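Local coordinates for cellulose biosynthesis protein BcsG (PDB 5OLT), which is required for cellulose biosynthesis, this chain being its zinc-binding extramembrane domain of the alkaline phosphatase family, at residues F59-I64 and M260-P265. Numbering follows the deposited sequence.
Sequences FDLLVI and MVVVVP
Ile64 reaches back over Val261 on one face of the parallel pairing of 59-64 and 260-265. Ile64 keeps CG1 beside its backbone N (chi1 -63°). Its extended chain thereby carries CD1 to CG1 of Val261, at 3.7 Å. Leu62 and Val263 share this face. CG2 of Val263 lies 4.2 Å from CB of Ile64. Leu62 packs on Leu195 and Trp198 of helix 191-203.

Leu61, Val63, Met260 and Val262 occupy the other face. CG2 of Val262 meets CD1 of Leu61 at 4.0 Å. With chi1 at 171°, Leu61 places CG opposite its own N, and CD1 comes nearer to the partner strand. The same CD1 sits 3.9 Å from CG of Met260. The side chains of Leu61 and Met260 lie side by side and point the same way. Met260 is fully extended. Its end leads away from 59-64, and the side chain also packs on Val325 and Ala328 of helix 318-328.

Between the two apolar layers run five backbone hydrogen bonds. Asp60 O, Leu62 O and Ile64 O accept from the N of Met260, Val262 and Val264. Met260 O and Val262 O accept from the N of Leu62 and Ile64. The shortest joins Ile64 N to Val262 O, at 2.7 Å and nearly straight (173°).

At the start of the pairing, CE2 of Phe59 touches CB of Met260 at 4.0 Å. The carboxylate of Asp60 turns away from 260-265. Arg257 pairs with its OD2 and the hydroxyl of Ser210 bonds its OD1, so this buried charge is held on both oxygens.

Strands 60-66 and 259-265 are neighbours inside a mixed sheet with helices on both faces, the alpha/beta core of the alkaline phosphatase fold. Just downstream in sequence, Cys67 follows the first strand, and Glu266 and His267 come directly after Pro265; with Ser102 they bind the zinc ion.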
loop_
_atom_site.group_PDB
_atom_site.type_symbol
_atom_site.label_atom_id
_atom_site.label_comp_id
_atom_site.label_asym_id
_atom_site.label_seq_id
_atom_site.Cartn_x
_atom_site.Cartn_y
_atom_site.Cartn_z
ATOM N N PHE A 59 -2.132 18.468 9.337
ATOM C CA PHE A 59 -0.987 17.567 9.346
ATOM C C PHE A 59 -0.693 17.172 7.905
ATOM O O PHE A 59 -1.497 17.473 7.005
ATOM C CB PHE A 59 -1.275 16.323 10.208
ATOM C CG PHE A 59 -2.297 15.368 9.613
ATOM C CD1 PHE A 59 -3.672 15.619 9.734
ATOM C CD2 PHE A 59 -1.877 14.229 8.900
ATOM C CE1 PHE A 59 -4.603 14.741 9.188
ATOM C CE2 PHE A 59 -2.826 13.335 8.378
ATOM C CZ PHE A 59 -4.194 13.597 8.518
ATOM N N ASP A 60 0.442 16.501 7.704
ATOM C CA ASP A 60 0.834 15.991 6.389
ATOM C C ASP A 60 0.733 14.475 6.328
ATOM O O ASP A 60 1.143 13.782 7.275
ATOM C CB ASP A 60 2.273 16.391 6.056
ATOM C CG ASP A 60 2.483 17.869 6.010
ATOM O OD1 ASP A 60 1.593 18.568 5.492
ATOM O OD2 ASP A 60 3.574 18.339 6.468
ATOM N N LEU A 61 0.139 13.965 5.248
ATOM C CA LEU A 61 0.132 12.524 4.927
ATOM C C LEU A 61 1.220 12.251 3.898
ATOM O O LEU A 61 1.304 12.950 2.879
ATOM C CB LEU A 61 -1.243 12.089 4.365
ATOM C CG LEU A 61 -1.272 10.660 3.803
ATOM C CD1 LEU A 61 -1.137 9.636 4.915
ATOM C CD2 LEU A 61 -2.567 10.367 3.052
ATOM N N LEU A 62 2.061 11.256 4.168
ATOM C CA LEU A 62 3.112 10.888 3.180
ATOM C C LEU A 62 2.968 9.395 2.927
ATOM O O LEU A 62 3.109 8.598 3.860
ATOM C CB LEU A 62 4.490 11.213 3.766
ATOM C CG LEU A 62 5.688 10.719 2.981
ATOM C CD1 LEU A 62 5.725 11.270 1.568
ATOM C CD2 LEU A 62 6.967 11.065 3.737
ATOM N N VAL A 63 2.626 9.025 1.690
ATOM C CA VAL A 63 2.474 7.613 1.321
ATOM C C VAL A 63 3.713 7.204 0.535
ATOM O O VAL A 63 4.032 7.805 -0.509
ATOM C CB VAL A 63 1.195 7.399 0.478
ATOM C CG1 VAL A 63 1.078 5.954 0.004
ATOM C CG2 VAL A 63 -0.029 7.793 1.264
ATOM N N ILE A 64 4.430 6.203 1.052
ATOM C CA ILE A 64 5.704 5.763 0.495
ATOM C C ILE A 64 5.435 4.403 -0.167
ATOM O O ILE A 64 5.239 3.389 0.525
ATOM C CB ILE A 64 6.765 5.651 1.634
ATOM C CG1 ILE A 64 7.006 7.041 2.253
ATOM C CG2 ILE A 64 8.056 5.028 1.110
ATOM C CD1 ILE A 64 7.984 7.033 3.402
ATOM N N MET A 260 1.618 11.798 9.172
ATOM C CA MET A 260 1.209 10.404 9.096
ATOM C C MET A 260 1.953 9.790 7.933
ATOM O O MET A 260 1.754 10.221 6.807
ATOM C CB MET A 260 -0.303 10.301 8.885
ATOM C CG MET A 260 -0.807 8.865 8.764
ATOM S SD MET A 260 -2.585 8.872 8.537
ATOM C CE MET A 260 -2.942 7.128 8.455
ATOM N N VAL A 261 2.806 8.810 8.208
ATOM C CA VAL A 261 3.595 8.123 7.159
ATOM C C VAL A 261 3.023 6.733 6.963
ATOM O O VAL A 261 2.821 5.993 7.919
ATOM C CB VAL A 261 5.087 8.037 7.516
ATOM C CG1 VAL A 261 5.827 7.246 6.435
ATOM C CG2 VAL A 261 5.660 9.452 7.638
ATOM N N VAL A 262 2.674 6.408 5.716
ATOM C CA VAL A 262 2.187 5.080 5.351
ATOM C C VAL A 262 3.196 4.482 4.387
ATOM O O VAL A 262 3.476 5.096 3.350
ATOM C CB VAL A 262 0.814 5.137 4.665
ATOM C CG1 VAL A 262 0.380 3.716 4.275
ATOM C CG2 VAL A 262 -0.188 5.807 5.596
ATOM N N VAL A 263 3.754 3.326 4.734
ATOM C CA VAL A 263 4.650 2.621 3.838
ATOM C C VAL A 263 3.847 1.459 3.271
ATOM O O VAL A 263 3.349 0.629 4.048
ATOM C CB VAL A 263 5.881 2.089 4.598
ATOM C CG1 VAL A 263 6.703 1.157 3.688
ATOM C CG2 VAL A 263 6.701 3.268 5.058
ATOM N N VAL A 264 3.721 1.359 1.945
ATOM C CA VAL A 264 2.932 0.264 1.350
ATOM C C VAL A 264 3.577 -0.131 0.034
ATOM O O VAL A 264 3.595 0.647 -0.942
ATOM C CB VAL A 264 1.454 0.660 1.182
ATOM C CG1 VAL A 264 1.336 2.035 0.540
ATOM C CG2 VAL A 264 0.605 -0.404 0.471
ATOM N N PRO A 265 4.201 -1.292 0.028
ATOM C CA PRO A 265 4.838 -1.752 -1.226
ATOM C C PRO A 265 3.810 -2.063 -2.300
ATOM O O PRO A 265 2.656 -2.379 -2.014
ATOM C CB PRO A 265 5.568 -3.023 -0.823
ATOM C CG PRO A 265 5.748 -2.872 0.667
ATOM C CD PRO A 265 4.503 -2.193 1.155
#